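Local coordinates for glycosyl hydrolase, family 8 (Clostridium perfringens, PDB 3REN), which is thought to hydrolyse alpha-glucan chains as an alpha-amylase built on an (alpha/alpha)6-barrel and related in sequence to family 8 glycosyl hydrolases, at residues K56-S62 and I98-E103; I41-I46 and N331-S335; L174-K180 and N240-E246. All coordinates share one frame; numbering follows the deposited sequence.

Contact 1. Residues K56-S62 and I98-E103. With SO4 (sulfate ion), chain E.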
loop_
_atom_site.group_PDB
_atom_site.type_symbol
_atom_site.label_atom_id
_atom_site.label_comp_id
_atom_site.label_asym_id
_atom_site.label_seq_id
_atom_site.Cartn_x
_atom_site.Cartn_y
_atom_site.Cartn_z
ATOM N N LYS A 56 19.177 5.967 6.112
ATOM C CA LYS A 56 18.220 7.021 6.165
ATOM C C LYS A 56 16.960 6.524 6.853
ATOM O O LYS A 56 15.929 6.727 6.367
ATOM C CB LYS A 56 17.937 7.538 4.751
ATOM C CG LYS A 56 19.106 8.266 4.083
ATOM C CD LYS A 56 18.839 8.607 2.677
ATOM C CE LYS A 56 20.048 8.737 1.857
ATOM N NZ LYS A 56 20.633 10.017 2.022
ATOM N N GLY A 57 17.101 5.793 7.936
ATOM C CA GLY A 57 15.947 5.161 8.585
ATOM C C GLY A 57 14.914 6.189 9.050
ATOM O O GLY A 57 13.716 5.870 9.109
ATOM N N HIS A 58 15.367 7.410 9.414
ATOM C CA HIS A 58 14.458 8.454 9.935
ATOM C C HIS A 58 14.061 9.507 8.920
ATOM O O HIS A 58 13.647 10.641 9.268
ATOM C CB HIS A 58 14.975 9.097 11.232
ATOM C CG HIS A 58 14.943 8.157 12.407
ATOM N ND1 HIS A 58 15.405 8.501 13.665
ATOM C CD2 HIS A 58 14.547 6.862 12.493
ATOM C CE1 HIS A 58 15.262 7.467 14.482
ATOM N NE2 HIS A 58 14.754 6.454 13.791
ATOM N N SER A 59 14.160 9.115 7.661
ATOM C CA SER A 59 13.468 9.802 6.595
ATOM C C SER A 59 11.980 9.474 6.708
ATOM O O SER A 59 11.602 8.519 7.404
ATOM C CB SER A 59 14.002 9.366 5.238
ATOM O OG SER A 59 13.715 7.999 5.043
ATOM N N VAL A 60 11.148 10.266 6.034
ATOM C CA VAL A 60 9.700 10.078 6.044
ATOM C C VAL A 60 9.256 9.868 4.615
ATOM O O VAL A 60 9.481 10.724 3.771
ATOM C CB VAL A 60 9.000 11.338 6.562
ATOM C CG1 VAL A 60 7.465 11.284 6.311
ATOM C CG2 VAL A 60 9.307 11.551 8.025
ATOM N N LEU A 61 8.605 8.751 4.349
ATOM C CA LEU A 61 8.072 8.495 3.008
ATOM C C LEU A 61 6.629 9.030 2.856
ATOM O O LEU A 61 5.815 8.917 3.808
ATOM C CB LEU A 61 8.068 6.992 2.782
ATOM C CG LEU A 61 9.443 6.326 2.671
ATOM C CD1 LEU A 61 9.327 4.788 2.669
ATOM C CD2 LEU A 61 10.184 6.802 1.406
ATOM N N SER A 62 6.276 9.567 1.681
ATOM C CA SER A 62 4.866 9.927 1.487
ATOM C C SER A 62 4.020 8.671 1.365
ATOM O O SER A 62 2.775 8.720 1.523
ATOM C CB SER A 62 4.667 10.810 0.257
ATOM O OG SER A 62 5.202 10.164 -0.914
ATOM N N ILE A 98 3.469 15.126 -4.835
ATOM C CA ILE A 98 4.079 14.904 -3.543
ATOM C C ILE A 98 5.389 14.153 -3.709
ATOM O O ILE A 98 5.468 13.177 -4.448
ATOM C CB ILE A 98 3.149 14.117 -2.618
ATOM C CG1 ILE A 98 1.732 14.735 -2.596
ATOM C CG2 ILE A 98 3.766 13.992 -1.222
ATOM C CD1 ILE A 98 1.703 16.342 -2.367
ATOM N N SER A 99 6.395 14.611 -2.986
ATOM C CA SER A 99 7.727 14.057 -3.033
ATOM C C SER A 99 7.644 12.629 -2.505
ATOM O O SER A 99 6.835 12.362 -1.612
ATOM C CB SER A 99 8.617 14.852 -2.101
ATOM O OG SER A 99 9.930 14.324 -2.062
ATOM N N TRP A 100 8.487 11.721 -3.005
ATOM C CA TRP A 100 8.506 10.361 -2.460
ATOM C C TRP A 100 9.063 10.290 -1.045
ATOM O O TRP A 100 8.657 9.415 -0.267
ATOM C CB TRP A 100 9.192 9.317 -3.398
ATOM C CG TRP A 100 10.632 9.176 -3.218
ATOM C CD1 TRP A 100 11.580 10.068 -3.610
ATOM C CD2 TRP A 100 11.349 8.058 -2.638
ATOM N NE1 TRP A 100 12.865 9.603 -3.290
ATOM C CE2 TRP A 100 12.749 8.384 -2.680
ATOM C CE3 TRP A 100 10.957 6.830 -2.087
ATOM C CZ2 TRP A 100 13.752 7.522 -2.191
ATOM C CZ3 TRP A 100 11.967 5.961 -1.574
ATOM C CH2 TRP A 100 13.342 6.318 -1.631
ATOM N N ARG A 101 9.959 11.211 -0.692
ATOM C CA ARG A 101 10.674 11.087 0.580
ATOM C C ARG A 101 11.249 12.411 1.028
ATOM O O ARG A 101 11.693 13.166 0.191
ATOM C CB ARG A 101 11.840 10.090 0.436
ATOM C CG ARG A 101 12.705 9.960 1.715
ATOM C CD ARG A 101 13.711 8.774 1.619
ATOM N NE ARG A 101 14.737 9.107 0.630
ATOM C CZ ARG A 101 15.793 8.359 0.345
ATOM N NH1 ARG A 101 16.003 7.215 0.988
ATOM N NH2 ARG A 101 16.640 8.771 -0.593
ATOM N N LYS A 102 11.273 12.666 2.344
ATOM C CA LYS A 102 12.041 13.792 2.900
ATOM C C LYS A 102 13.040 13.295 3.935
ATOM O O LYS A 102 12.868 12.241 4.524
ATOM C CB LYS A 102 11.160 14.922 3.472
ATOM C CG LYS A 102 10.154 14.492 4.532
ATOM C CD LYS A 102 9.557 15.681 5.344
ATOM C CE LYS A 102 8.763 15.138 6.575
ATOM N NZ LYS A 102 8.060 16.231 7.363
ATOM N N GLU A 103 14.118 14.046 4.097
ATOM C CA GLU A 103 15.064 13.853 5.188
ATOM C C GLU A 103 15.187 15.213 5.877
ATOM O O GLU A 103 15.614 16.173 5.243
ATOM C CB GLU A 103 16.438 13.479 4.650
ATOM C CG GLU A 103 16.511 12.200 3.819
ATOM C CD GLU A 103 17.887 12.000 3.174
ATOM O OE1 GLU A 103 18.914 12.073 3.914
ATOM O OE2 GLU A 103 17.923 11.778 1.928
HETATM S S SO4 E . 16.505 11.135 -3.537
HETATM O O1 SO4 E . 17.896 10.727 -3.409
HETATM O O2 SO4 E . 15.969 10.854 -4.864
HETATM O O3 SO4 E . 15.718 10.405 -2.556
HETATM O O4 SO4 E . 16.467 12.572 -3.292
HETATM O O HOH W 1 14.635 5.876 3.344
#
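V60 and K102 form the hydrogen-bonded pair of a short antiparallel strand pairing, two strands of the small three-stranded sheet that accompanies the (alpha/alpha)6-barrel; strand 106-107 follows beyond 101-103. The backbone evidence is reciprocal: V60 N reaches K102 O and K102 N returns to V60 O, each at 3.0 Å and with N-H...O angles of 162° and 165°. L61 and R101 make the neighbouring non-hydrogen-bonded pair, and S62 N then donates to W100 O at 3.1 Å, where the chain turns into helix 62-74. The S62 hydroxyl adds a side-chain bond, OG donating to S99 O at 2.8 Å.

Apolar contacts lie on both faces. On one, V60 CB rests 3.8 Å from K102 CE, the lysine chain running alongside the valine before its NZ bonds to Y39 O. On the other, L61 CD2 approaches W100 CZ3 obliquely at 3.6 Å.

Charged groups gather at the K56 end. K56 NZ bridges to E103 OE2 at 3.2 Å, on the syn side but 30° out of the carboxylate plane, with a weaker bond to OE1. The same lysine lays CD over one face of the R101 guanidinium, whose opposite face receives W100 CZ2, so the flat group is sandwiched. At its edge, water 1 links R101 NH1 to S59 OG, itself bonded to K56 O. A sulfate, probably from the crystallisation liquor, occupies another part of that edge: its O3 accepts from R101 NH2 at 2.7 Å and from W100 NE1 at 3.1 Å.

Contact 2. Residues I41-I46 and N331-S335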
loop_
_atom_site.group_PDB
_atom_site.type_symbol
_atom_site.label_atom_id
_atom_site.label_comp_id
_atom_site.label_asym_id
_atom_site.label_seq_id
_atom_site.Cartn_x
_atom_site.Cartn_y
_atom_site.Cartn_z
ATOM N N ILE A 41 6.124 9.817 10.057
ATOM C CA ILE A 41 6.428 8.416 10.395
ATOM C C ILE A 41 7.778 8.006 9.780
ATOM O O ILE A 41 7.971 8.081 8.572
ATOM C CB ILE A 41 5.319 7.495 9.895
ATOM C CG1 ILE A 41 3.987 7.978 10.483
ATOM C CG2 ILE A 41 5.665 6.024 10.172
ATOM C CD1 ILE A 41 2.775 7.456 9.778
ATOM N N TYR A 42 8.689 7.542 10.614
ATOM C CA TYR A 42 10.008 7.125 10.181
ATOM C C TYR A 42 9.857 5.866 9.330
ATOM O O TYR A 42 8.976 5.055 9.595
ATOM C CB TYR A 42 10.825 6.694 11.409
ATOM C CG TYR A 42 11.207 7.769 12.396
ATOM C CD1 TYR A 42 11.337 9.105 12.002
ATOM C CD2 TYR A 42 11.500 7.431 13.723
ATOM C CE1 TYR A 42 11.718 10.105 12.935
ATOM C CE2 TYR A 42 11.900 8.401 14.661
ATOM C CZ TYR A 42 12.004 9.726 14.252
ATOM O OH TYR A 42 12.409 10.662 15.142
ATOM N N THR A 43 10.744 5.704 8.371
ATOM C CA THR A 43 10.814 4.511 7.515
ATOM C C THR A 43 11.292 3.262 8.267
ATOM O O THR A 43 10.773 2.175 8.044
ATOM C CB THR A 43 11.734 4.811 6.328
ATOM O OG1 THR A 43 11.234 5.989 5.679
ATOM C CG2 THR A 43 11.785 3.614 5.352
ATOM N N ASN A 44 12.282 3.431 9.138
ATOM C CA ASN A 44 12.784 2.382 10.013
ATOM C C ASN A 44 12.868 2.840 11.478
ATOM O O ASN A 44 12.889 4.095 11.768
ATOM C CB ASN A 44 14.189 1.952 9.558
ATOM C CG ASN A 44 14.235 1.545 8.115
ATOM O OD1 ASN A 44 14.865 2.199 7.327
ATOM N ND2 ASN A 44 13.549 0.477 7.760
ATOM N N TYR A 45 12.961 1.864 12.399
ATOM C CA TYR A 45 13.009 2.180 13.825
ATOM C C TYR A 45 14.327 2.877 14.181
ATOM O O TYR A 45 14.370 3.771 15.040
ATOM C CB TYR A 45 12.786 0.904 14.670
ATOM C CG TYR A 45 12.917 1.097 16.143
ATOM C CD1 TYR A 45 11.979 1.841 16.861
ATOM C CD2 TYR A 45 13.988 0.582 16.826
ATOM C CE1 TYR A 45 12.112 2.052 18.231
ATOM C CE2 TYR A 45 14.127 0.779 18.214
ATOM C CZ TYR A 45 13.187 1.504 18.897
ATOM O OH TYR A 45 13.312 1.707 20.264
ATOM N N ILE A 46 15.394 2.476 13.482
ATOM C CA ILE A 46 16.745 2.965 13.716
ATOM C C ILE A 46 17.184 3.714 12.470
ATOM O O ILE A 46 16.944 3.249 11.353
ATOM C CB ILE A 46 17.666 1.749 14.039
ATOM C CG1 ILE A 46 17.196 1.079 15.346
ATOM C CG2 ILE A 46 19.130 2.117 14.075
ATOM C CD1 ILE A 46 17.528 1.887 16.663
ATOM N N ASN A 331 16.691 -4.872 16.241
ATOM C CA ASN A 331 15.768 -3.718 16.118
ATOM C C ASN A 331 15.553 -3.242 14.688
ATOM O O ASN A 331 15.403 -2.034 14.427
ATOM C CB ASN A 331 16.198 -2.548 17.006
ATOM C CG ASN A 331 15.935 -2.826 18.455
ATOM O OD1 ASN A 331 15.136 -3.720 18.777
ATOM N ND2 ASN A 331 16.588 -2.085 19.339
ATOM N N SER A 332 15.519 -4.193 13.766
ATOM C CA SER A 332 15.242 -3.880 12.368
ATOM C C SER A 332 13.714 -3.865 12.120
ATOM O O SER A 332 13.034 -4.832 12.395
ATOM C CB SER A 332 15.927 -4.931 11.475
ATOM O OG SER A 332 15.541 -4.732 10.142
ATOM N N VAL A 333 13.186 -2.756 11.608
ATOM C CA VAL A 333 11.739 -2.545 11.534
ATOM C C VAL A 333 11.475 -1.767 10.235
ATOM O O VAL A 333 12.247 -0.861 9.935
ATOM C CB VAL A 333 11.210 -1.718 12.749
ATOM C CG1 VAL A 333 9.743 -1.267 12.555
ATOM C CG2 VAL A 333 11.316 -2.500 14.058
ATOM N N TYR A 334 10.431 -2.128 9.495
ATOM C CA TYR A 334 9.999 -1.393 8.315
ATOM C C TYR A 334 8.613 -0.808 8.513
ATOM O O TYR A 334 7.664 -1.553 8.752
ATOM C CB TYR A 334 10.035 -2.289 7.036
ATOM C CG TYR A 334 11.456 -2.433 6.563
ATOM C CD1 TYR A 334 12.328 -3.344 7.160
ATOM C CD2 TYR A 334 11.968 -1.563 5.584
ATOM C CE1 TYR A 334 13.680 -3.419 6.764
ATOM C CE2 TYR A 334 13.299 -1.628 5.178
ATOM C CZ TYR A 334 14.145 -2.559 5.772
ATOM O OH TYR A 334 15.462 -2.613 5.360
ATOM N N SER A 335 8.494 0.513 8.385
ATOM C CA SER A 335 7.221 1.189 8.571
ATOM C C SER A 335 6.176 0.570 7.664
ATOM O O SER A 335 5.020 0.385 8.041
ATOM C CB SER A 335 7.365 2.698 8.285
ATOM O OG SER A 335 7.799 2.916 6.933
HETATM O O HOH W 2 9.027 1.224 5.384
HETATM O O HOH W 3 15.068 -0.339 12.331
#
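The backbones of I41-I46 and N331-S335 run in opposite directions without forming a regular sheet, and S335 N donates to T43 O at 2.8 Å in a nearly straight bond. S335 is the first residue of helix 335-346, so the carbonyl of a loop near the start of the chain takes up an N-H from the first turn of its last helix. V333 also packs on F29 of helix 21-33, and the contact thus ties the loop at I41-I46 to the first and last helices of the chain, 21-33 and 335-346.

N44 provides the second direct bond. Its ND2 reaches V333 O at 2.9 Å, with an N-H...O angle of 171° and the acceptor in the plane of the amide. The same nitrogen stands 3.3 Å above one face of the Y334 ring, displaced toward the rim on the CE2 side; amide and ring are 86° apart, so the amide is set upright on the ring.

Y45 packs through two regions. Its CB abuts V333 CB at 3.6 Å, while CG lies anti to the backbone N (chi1 176°), swinging the ring alongside N331. There the CD2 edge faces N331 O, and the asparagine amide is turned steeply against the ring. I46 CG1 adds a contact with N331 O.

Two waters complete the seam. Water 3 donates to N331 O at 2.7 Å and accepts from I46 N, with a weak bond from V333 N; water 2 lies 2.6 Å from S335 OG. Y42 O, buried against S335 CB, has no polar partner in the model. Since neither segment carries a charged side chain, cohesion here comes from neutral amides, carbonyls and apolar packing, and probably varies little with pH.

Contact 3. Residues L174-K180 and N240-E246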
loop_
_atom_site.group_PDB
_atom_site.type_symbol
_atom_site.label_atom_id
_atom_site.label_comp_id
_atom_site.label_asym_id
_atom_site.label_seq_id
_atom_site.Cartn_x
_atom_site.Cartn_y
_atom_site.Cartn_z
ATOM N N LEU A 174 -1.295 0.745 -10.531
ATOM C CA LEU A 174 -2.551 1.069 -11.228
ATOM C C LEU A 174 -3.734 0.956 -10.269
ATOM O O LEU A 174 -4.440 -0.081 -10.223
ATOM C CB LEU A 174 -2.744 0.211 -12.487
ATOM C CG LEU A 174 -1.601 0.392 -13.488
ATOM C CD1 LEU A 174 -1.711 -0.686 -14.527
ATOM C CD2 LEU A 174 -1.612 1.794 -14.113
ATOM N N ASP A 175 -3.917 2.041 -9.494
ATOM C CA ASP A 175 -4.872 2.115 -8.402
ATOM C C ASP A 175 -6.266 2.372 -8.989
ATOM O O ASP A 175 -6.759 3.490 -9.001
ATOM C CB ASP A 175 -4.440 3.283 -7.522
ATOM C CG ASP A 175 -5.147 3.342 -6.188
ATOM O OD1 ASP A 175 -6.243 2.765 -6.022
ATOM O OD2 ASP A 175 -4.588 4.018 -5.281
ATOM N N LEU A 176 -6.898 1.311 -9.402
ATOM C CA LEU A 176 -8.180 1.374 -10.025
ATOM C C LEU A 176 -9.224 2.080 -9.157
ATOM O O LEU A 176 -9.956 2.838 -9.683
ATOM C CB LEU A 176 -8.689 -0.022 -10.362
ATOM C CG LEU A 176 -8.403 -0.610 -11.733
ATOM C CD1 LEU A 176 -7.323 -0.018 -12.453
ATOM C CD2 LEU A 176 -8.609 -2.069 -11.974
ATOM N N PRO A 177 -9.267 1.838 -7.855
ATOM C CA PRO A 177 -10.280 2.509 -7.033
ATOM C C PRO A 177 -10.131 4.026 -7.050
ATOM O O PRO A 177 -11.137 4.724 -7.121
ATOM C CB PRO A 177 -10.036 1.955 -5.604
ATOM C CG PRO A 177 -9.394 0.636 -5.875
ATOM C CD PRO A 177 -8.498 0.871 -7.063
ATOM N N THR A 178 -8.902 4.525 -6.987
ATOM C CA THR A 178 -8.671 5.959 -7.046
ATOM C C THR A 178 -9.109 6.490 -8.428
ATOM O O THR A 178 -9.756 7.532 -8.521
ATOM C CB THR A 178 -7.186 6.268 -6.780
ATOM O OG1 THR A 178 -6.800 5.734 -5.494
ATOM C CG2 THR A 178 -6.939 7.762 -6.809
HETATM N N MSE A 179 -8.772 5.776 -9.501
HETATM C CA MSE A 179 -9.138 6.234 -10.852
HETATM C C MSE A 179 -10.664 6.266 -11.046
HETATM O O MSE A 179 -11.191 7.127 -11.746
HETATM C CB MSE A 179 -8.461 5.403 -11.958
HETATM C CG MSE A 179 -6.951 5.578 -11.988
HETATM SE SE MSE A 179 -6.205 4.116 -13.029
HETATM C CE MSE A 179 -4.304 4.407 -12.804
ATOM N N LYS A 180 -11.351 5.295 -10.465
ATOM C CA LYS A 180 -12.800 5.272 -10.432
ATOM C C LYS A 180 -13.322 6.492 -9.666
ATOM O O LYS A 180 -14.131 7.247 -10.195
ATOM C CB LYS A 180 -13.279 4.017 -9.729
ATOM C CG LYS A 180 -14.812 3.901 -9.642
ATOM C CD LYS A 180 -15.208 2.461 -9.527
ATOM C CE LYS A 180 -16.717 2.355 -9.469
ATOM N NZ LYS A 180 -17.076 0.935 -9.563
ATOM N N ASN A 240 -6.843 -3.909 -5.473
ATOM C CA ASN A 240 -7.279 -2.749 -6.302
ATOM C C ASN A 240 -8.432 -3.120 -7.224
ATOM O O ASN A 240 -9.401 -2.400 -7.328
ATOM C CB ASN A 240 -6.108 -2.149 -7.136
ATOM C CG ASN A 240 -5.126 -1.350 -6.279
ATOM O OD1 ASN A 240 -5.479 -0.900 -5.196
ATOM N ND2 ASN A 240 -3.890 -1.173 -6.759
ATOM N N ARG A 241 -8.319 -4.253 -7.895
ATOM C CA ARG A 241 -9.363 -4.740 -8.796
ATOM C C ARG A 241 -10.711 -4.907 -8.096
ATOM O O ARG A 241 -11.737 -4.483 -8.605
ATOM C CB ARG A 241 -8.925 -6.083 -9.375
ATOM C CG ARG A 241 -7.894 -5.970 -10.528
ATOM C CD ARG A 241 -8.612 -5.805 -11.869
ATOM N NE ARG A 241 -9.186 -7.083 -12.285
ATOM C CZ ARG A 241 -9.874 -7.301 -13.406
ATOM N NH1 ARG A 241 -10.156 -6.322 -14.266
ATOM N NH2 ARG A 241 -10.332 -8.517 -13.632
ATOM N N ILE A 242 -10.720 -5.580 -6.954
ATOM C CA ILE A 242 -12.007 -5.880 -6.325
ATOM C C ILE A 242 -12.658 -4.641 -5.729
ATOM O O ILE A 242 -13.864 -4.516 -5.819
ATOM C CB ILE A 242 -11.952 -7.056 -5.299
ATOM C CG1 ILE A 242 -11.164 -6.678 -4.057
ATOM C CG2 ILE A 242 -11.417 -8.313 -5.983
ATOM C CD1 ILE A 242 -10.802 -7.870 -3.143
ATOM N N GLU A 243 -11.860 -3.726 -5.147
ATOM C CA GLU A 243 -12.401 -2.492 -4.553
ATOM C C GLU A 243 -13.022 -1.623 -5.613
ATOM O O GLU A 243 -13.901 -0.828 -5.307
ATOM C CB GLU A 243 -11.352 -1.691 -3.765
ATOM C CG GLU A 243 -10.875 -2.350 -2.503
ATOM C CD GLU A 243 -9.786 -1.548 -1.769
ATOM O OE1 GLU A 243 -9.550 -1.842 -0.582
ATOM O OE2 GLU A 243 -9.144 -0.636 -2.362
ATOM N N ALA A 244 -12.591 -1.788 -6.861
ATOM C CA ALA A 244 -13.147 -1.049 -7.983
ATOM C C ALA A 244 -14.319 -1.786 -8.638
ATOM O O ALA A 244 -14.849 -1.333 -9.642
ATOM C CB ALA A 244 -12.046 -0.788 -9.031
ATOM N N GLY A 245 -14.699 -2.927 -8.086
ATOM C CA GLY A 245 -15.820 -3.719 -8.604
ATOM C C GLY A 245 -15.459 -4.727 -9.687
ATOM O O GLY A 245 -16.343 -5.325 -10.285
ATOM N N GLU A 246 -14.173 -4.925 -9.972
ATOM C CA GLU A 246 -13.782 -5.901 -11.016
ATOM C C GLU A 246 -13.727 -7.330 -10.463
ATOM O O GLU A 246 -13.784 -7.536 -9.237
ATOM C CB GLU A 246 -12.431 -5.526 -11.625
ATOM C CG GLU A 246 -12.320 -4.108 -12.149
ATOM C CD GLU A 246 -13.128 -3.865 -13.433
ATOM O OE1 GLU A 246 -13.429 -4.843 -14.175
ATOM O OE2 GLU A 246 -13.467 -2.679 -13.696
HETATM O O HOH W 4 -3.407 -2.302 -9.359
HETATM O O HOH W 5 -6.478 1.969 -3.566
HETATM O O HOH W 6 -16.196 0.303 -6.810
#
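P177 lays its ring against the last turn of helix 231-243, with CG 3.4 Å from N240 O and 3.7 Å from E243 CB. The arrangement joins two helix ends of the (alpha/alpha)6-barrel: the capped start of helix 176-185 meets the Schellman motif that finishes helix 231-243, where G245 has positive phi. D175 holds the N-cap, its OD1 accepting a weak bond from T178 N.

Beside the proline, L176 CB meets A244 CB at 3.7 Å. The leucine torsions are away from staggered values (chi1 -92°), and its CD2 branch reaches R241 CD, the two side chains pointing the same way. R241 bends back at chi2 and chi3, and its polar end pairs with E248 and E201; E243 in turn bridges to K121 of helix 113-130.

N240 crosses D175 at about a right angle and, besides touching P177, is linked to L174 and D175 by two waters. Water 4 donates to L174 O at 2.6 Å and accepts from N240 ND2 at 2.9 Å, while water 5 donates to D175 OD1 and, weakly, to N240 OD1.

K180, its chain extended beyond CG, reaches along to the end of helix 231-243. NZ donates to A244 O at 3.2 Å from 56° above the carbonyl plane, and the same ammonium donates to water 6, which in turn donates a hydrogen bond to E243 O at 3.0 Å.

Overall arrangement
Contacts 1 and 2 adjoin, with centres 12 Å apart, on the same side of the chain's centre. They meet through G57 O and N44 N, at 2.8 Å, and through H58 NE2 and Y45 O, at 3.0 Å, while the H58 ring stacks on Y42. Contact 3 lies on the opposite side, its centre 26 Å from contact 1 and 29 Å from contact 2. Along the chain, contact 2 closes a loop enclosing the other two, which follow in series. A magnesium ion is about 7 Å from the Y45 side chain, and the sulfate belongs to contact 1; neither identifies the active site.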